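PDB 1UP7: 6-phospho-beta-glucosidase BglT, which hydrolyses cellobiose 6'-phosphate to glucose 6-phosphate and glucose, using NAD+ and a manganese ion as cofactors. Local coordinates for residues Asn91-Leu101 with Asp398-Ala409. Numbering follows the deposited sequence.
Sequences NDEGIPLKYGL and DAKDLLEEILEA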
loop_
_atom_site.group_PDB
_atom_site.type_symbol
_atom_site.label_atom_id
_atom_site.label_comp_id
_atom_site.label_asym_id
_atom_site.label_seq_id
_atom_site.Cartn_x
_atom_site.Cartn_y
_atom_site.Cartn_z
ATOM N N ASN A 91 -25.770 21.410 -24.781
ATOM C CA ASN A 91 -25.839 21.963 -23.429
ATOM C C ASN A 91 -24.522 21.788 -22.689
ATOM O O ASN A 91 -24.061 22.735 -22.048
ATOM C CB ASN A 91 -26.975 21.313 -22.601
ATOM C CG ASN A 91 -28.387 21.621 -23.141
ATOM O OD1 ASN A 91 -28.624 22.656 -23.718
ATOM N ND2 ASN A 91 -29.322 20.693 -22.927
ATOM N N ASP A 92 -23.933 20.592 -22.796
ATOM C CA ASP A 92 -22.642 20.297 -22.192
ATOM C C ASP A 92 -21.543 21.302 -22.563
ATOM O O ASP A 92 -20.837 21.763 -21.676
ATOM C CB ASP A 92 -22.184 18.869 -22.561
ATOM C CG ASP A 92 -23.028 17.769 -21.904
ATOM O OD1 ASP A 92 -23.744 18.036 -20.908
ATOM O OD2 ASP A 92 -23.019 16.587 -22.328
ATOM N N GLU A 93 -21.419 21.602 -23.859
ATOM C CA GLU A 93 -20.380 22.474 -24.392
ATOM C C GLU A 93 -20.724 23.949 -24.188
ATOM O O GLU A 93 -19.857 24.750 -23.850
ATOM C CB GLU A 93 -20.147 22.175 -25.892
ATOM C CG GLU A 93 -19.866 20.712 -26.200
ATOM C CD GLU A 93 -19.895 20.391 -27.696
ATOM O OE1 GLU A 93 -20.656 21.045 -28.445
ATOM O OE2 GLU A 93 -19.163 19.467 -28.132
ATOM N N GLY A 94 -22.000 24.293 -24.368
ATOM C CA GLY A 94 -22.437 25.698 -24.413
ATOM C C GLY A 94 -22.602 26.413 -23.079
ATOM O O GLY A 94 -22.214 27.581 -22.935
ATOM N N ILE A 95 -23.163 25.705 -22.096
ATOM C CA ILE A 95 -23.484 26.269 -20.789
ATOM C C ILE A 95 -22.285 26.808 -19.973
ATOM O O ILE A 95 -22.420 27.901 -19.426
ATOM C CB ILE A 95 -24.383 25.240 -19.961
ATOM C CG1 ILE A 95 -25.847 25.294 -20.423
ATOM C CG2 ILE A 95 -24.261 25.424 -18.444
ATOM C CD1 ILE A 95 -26.726 24.078 -19.958
ATOM N N PRO A 96 -21.163 26.071 -19.854
ATOM C CA PRO A 96 -19.993 26.571 -19.116
ATOM C C PRO A 96 -19.397 27.841 -19.686
ATOM O O PRO A 96 -18.788 28.601 -18.933
ATOM C CB PRO A 96 -18.976 25.416 -19.208
ATOM C CG PRO A 96 -19.781 24.193 -19.528
ATOM C CD PRO A 96 -20.945 24.694 -20.342
ATOM N N LEU A 97 -19.601 28.077 -20.981
ATOM C CA LEU A 97 -18.922 29.156 -21.697
ATOM C C LEU A 97 -19.151 30.535 -21.070
ATOM O O LEU A 97 -18.208 31.265 -20.838
ATOM C CB LEU A 97 -19.351 29.138 -23.153
ATOM C CG LEU A 97 -18.492 28.395 -24.186
ATOM C CD1 LEU A 97 -17.474 27.421 -23.628
ATOM C CD2 LEU A 97 -19.306 27.787 -25.321
ATOM N N LYS A 98 -20.407 30.871 -20.762
ATOM C CA LYS A 98 -20.727 32.150 -20.122
ATOM C C LYS A 98 -20.016 32.397 -18.786
ATOM O O LYS A 98 -19.893 33.536 -18.355
ATOM C CB LYS A 98 -22.237 32.330 -19.936
ATOM C CG LYS A 98 -22.838 31.414 -18.888
ATOM C CD LYS A 98 -24.338 31.648 -18.690
ATOM C CE LYS A 98 -25.192 31.122 -19.839
ATOM N NZ LYS A 98 -25.094 29.675 -20.026
ATOM N N TYR A 99 -19.564 31.334 -18.141
ATOM C CA TYR A 99 -18.831 31.429 -16.883
ATOM C C TYR A 99 -17.333 31.563 -17.055
ATOM O O TYR A 99 -16.614 31.627 -16.065
ATOM C CB TYR A 99 -19.124 30.204 -16.009
ATOM C CG TYR A 99 -20.577 30.014 -15.713
ATOM C CD1 TYR A 99 -21.169 30.609 -14.602
ATOM C CD2 TYR A 99 -21.381 29.235 -16.554
ATOM C CE1 TYR A 99 -22.539 30.411 -14.319
ATOM C CE2 TYR A 99 -22.731 29.041 -16.300
ATOM C CZ TYR A 99 -23.307 29.630 -15.180
ATOM O OH TYR A 99 -24.657 29.444 -14.921
ATOM N N GLY A 100 -16.857 31.611 -18.298
ATOM C CA GLY A 100 -15.434 31.642 -18.592
ATOM C C GLY A 100 -14.781 30.276 -18.432
ATOM O O GLY A 100 -13.606 30.169 -18.148
ATOM N N LEU A 101 -15.573 29.224 -18.583
ATOM C CA LEU A 101 -15.117 27.862 -18.342
ATOM C C LEU A 101 -15.071 27.105 -19.651
ATOM O O LEU A 101 -15.883 27.378 -20.549
ATOM C CB LEU A 101 -16.104 27.171 -17.407
ATOM C CG LEU A 101 -15.880 27.164 -15.875
ATOM C CD1 LEU A 101 -14.694 28.029 -15.326
ATOM C CD2 LEU A 101 -17.186 27.367 -15.074
ATOM N N ASP A 398 -19.183 31.089 -8.957
ATOM C CA ASP A 398 -20.018 30.653 -10.071
ATOM C C ASP A 398 -20.631 29.281 -9.881
ATOM O O ASP A 398 -21.483 28.883 -10.677
ATOM C CB ASP A 398 -19.232 30.589 -11.378
ATOM C CG ASP A 398 -18.688 31.934 -11.807
ATOM O OD1 ASP A 398 -19.463 32.898 -11.889
ATOM O OD2 ASP A 398 -17.481 32.106 -12.096
ATOM N N ALA A 399 -20.166 28.530 -8.881
ATOM C CA ALA A 399 -20.516 27.111 -8.794
ATOM C C ALA A 399 -22.022 26.853 -8.657
ATOM O O ALA A 399 -22.567 25.982 -9.321
ATOM C CB ALA A 399 -19.686 26.384 -7.709
ATOM N N LYS A 400 -22.699 27.644 -7.842
ATOM C CA LYS A 400 -24.119 27.419 -7.629
ATOM C C LYS A 400 -24.964 27.677 -8.844
ATOM O O LYS A 400 -25.824 26.845 -9.178
ATOM C CB LYS A 400 -24.635 28.270 -6.469
ATOM C CG LYS A 400 -25.000 27.442 -5.296
ATOM C CD LYS A 400 -25.149 28.334 -4.096
ATOM C CE LYS A 400 -26.336 27.887 -3.275
ATOM N NZ LYS A 400 -27.247 27.069 -4.110
ATOM N N ASP A 401 -24.770 28.831 -9.474
ATOM C CA ASP A 401 -25.548 29.155 -10.665
ATOM C C ASP A 401 -25.260 28.139 -11.769
ATOM O O ASP A 401 -26.180 27.698 -12.444
ATOM C CB ASP A 401 -25.269 30.584 -11.154
ATOM C CG ASP A 401 -25.870 31.637 -10.256
ATOM O OD1 ASP A 401 -26.859 31.345 -9.571
ATOM O OD2 ASP A 401 -25.424 32.797 -10.174
ATOM N N LEU A 402 -23.996 27.770 -11.931
ATOM C CA LEU A 402 -23.625 26.803 -12.965
ATOM C C LEU A 402 -24.357 25.459 -12.751
ATOM O O LEU A 402 -24.975 24.909 -13.700
ATOM C CB LEU A 402 -22.091 26.584 -13.029
ATOM C CG LEU A 402 -21.576 25.463 -13.932
ATOM C CD1 LEU A 402 -21.996 25.727 -15.367
ATOM C CD2 LEU A 402 -20.032 25.288 -13.808
ATOM N N LEU A 403 -24.285 24.938 -11.516
ATOM C CA LEU A 403 -24.966 23.677 -11.191
ATOM C C LEU A 403 -26.463 23.740 -11.481
ATOM O O LEU A 403 -27.025 22.805 -12.031
ATOM C CB LEU A 403 -24.713 23.205 -9.743
ATOM C CG LEU A 403 -25.356 21.829 -9.346
ATOM C CD1 LEU A 403 -24.922 20.611 -10.193
ATOM C CD2 LEU A 403 -25.181 21.485 -7.882
ATOM N N GLU A 404 -27.088 24.862 -11.139
ATOM C CA GLU A 404 -28.512 25.063 -11.369
ATOM C C GLU A 404 -28.844 25.007 -12.835
ATOM O O GLU A 404 -29.826 24.381 -13.202
ATOM C CB GLU A 404 -28.967 26.406 -10.802
ATOM C CG GLU A 404 -29.820 26.270 -9.570
ATOM C CD GLU A 404 -29.131 26.797 -8.324
ATOM O OE1 GLU A 404 -29.216 28.054 -8.064
ATOM O OE2 GLU A 404 -28.524 25.932 -7.613
ATOM N N GLU A 405 -28.031 25.664 -13.668
ATOM C CA GLU A 405 -28.219 25.633 -15.111
ATOM C C GLU A 405 -28.112 24.209 -15.652
ATOM O O GLU A 405 -28.948 23.765 -16.457
ATOM C CB GLU A 405 -27.194 26.507 -15.797
ATOM C CG GLU A 405 -27.799 27.771 -16.358
ATOM C CD GLU A 405 -26.996 28.316 -17.518
ATOM O OE1 GLU A 405 -25.872 28.766 -17.279
ATOM O OE2 GLU A 405 -27.492 28.292 -18.651
ATOM N N ILE A 406 -27.087 23.493 -15.195
ATOM C CA ILE A 406 -26.858 22.130 -15.628
ATOM C C ILE A 406 -28.044 21.222 -15.228
ATOM O O ILE A 406 -28.521 20.417 -16.043
ATOM C CB ILE A 406 -25.562 21.562 -15.018
ATOM C CG1 ILE A 406 -24.306 22.196 -15.645
ATOM C CG2 ILE A 406 -25.553 20.007 -15.104
ATOM C CD1 ILE A 406 -23.040 21.931 -14.777
ATOM N N LEU A 407 -28.500 21.322 -13.977
ATOM C CA LEU A 407 -29.633 20.492 -13.517
ATOM C C LEU A 407 -30.929 20.824 -14.230
ATOM O O LEU A 407 -31.737 19.916 -14.543
ATOM C CB LEU A 407 -29.853 20.544 -11.998
ATOM C CG LEU A 407 -28.662 20.062 -11.170
ATOM C CD1 LEU A 407 -28.932 20.311 -9.689
ATOM C CD2 LEU A 407 -28.330 18.585 -11.476
ATOM N N GLU A 408 -31.146 22.109 -14.515
ATOM C CA GLU A 408 -32.348 22.436 -15.281
ATOM C C GLU A 408 -32.260 21.884 -16.720
ATOM O O GLU A 408 -33.239 21.321 -17.217
ATOM C CB GLU A 408 -32.681 23.927 -15.212
ATOM C CG GLU A 408 -33.975 24.312 -15.916
ATOM C CD GLU A 408 -35.217 23.652 -15.303
ATOM O OE1 GLU A 408 -35.141 23.125 -14.158
ATOM O OE2 GLU A 408 -36.303 23.663 -15.960
ATOM N N ALA A 409 -31.094 21.991 -17.372
ATOM C CA ALA A 409 -30.964 21.481 -18.750
ATOM C C ALA A 409 -31.115 19.962 -18.769
ATOM O O ALA A 409 -31.556 19.393 -19.742
ATOM C CB ALA A 409 -29.641 21.859 -19.378
#
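Tyr99 lays one face of its ring over Leu402, whose CB sits 4.0 Å from the ring centroid and 15° off its normal, a CH-pi contact displaced toward CZ and CE1. Leu402 CD1 also closes on Tyr99 CE2, at 3.5 Å. Beyond the ring, Tyr99 OH donates to Glu405 OE1 over 2.7 Å, meeting the anti lone pair, with ring and carboxylate planes 42° apart. Lys98 comes at the same carboxylate from its other side: the chain bends at its last two torsions, bringing NZ to 3.0 Å from Glu405 OE1 and 3.1 Å from Glu405 OE2, both through syn lone pairs. OE1 accepts two bonds and OE2 one; together the three hold the carboxylate's rotation and probably favour its charged form. On the Asn91 side of this polar cluster, Ile95 splits its branches: CG2 packs on Leu402 CD1, while CD1 reaches Ala409 CB at 3.7 Å. Asp398, beside the Tyr99 ring, makes a salt bridge through OD2 with Lys251 of the second subunit. Helix 396-409 thus packs, through an apolar strip with a salt bridge at its more exposed margin, against the end of helix 85-94 and the irregular turns that follow, in the NAD-binding Rossmann-type region.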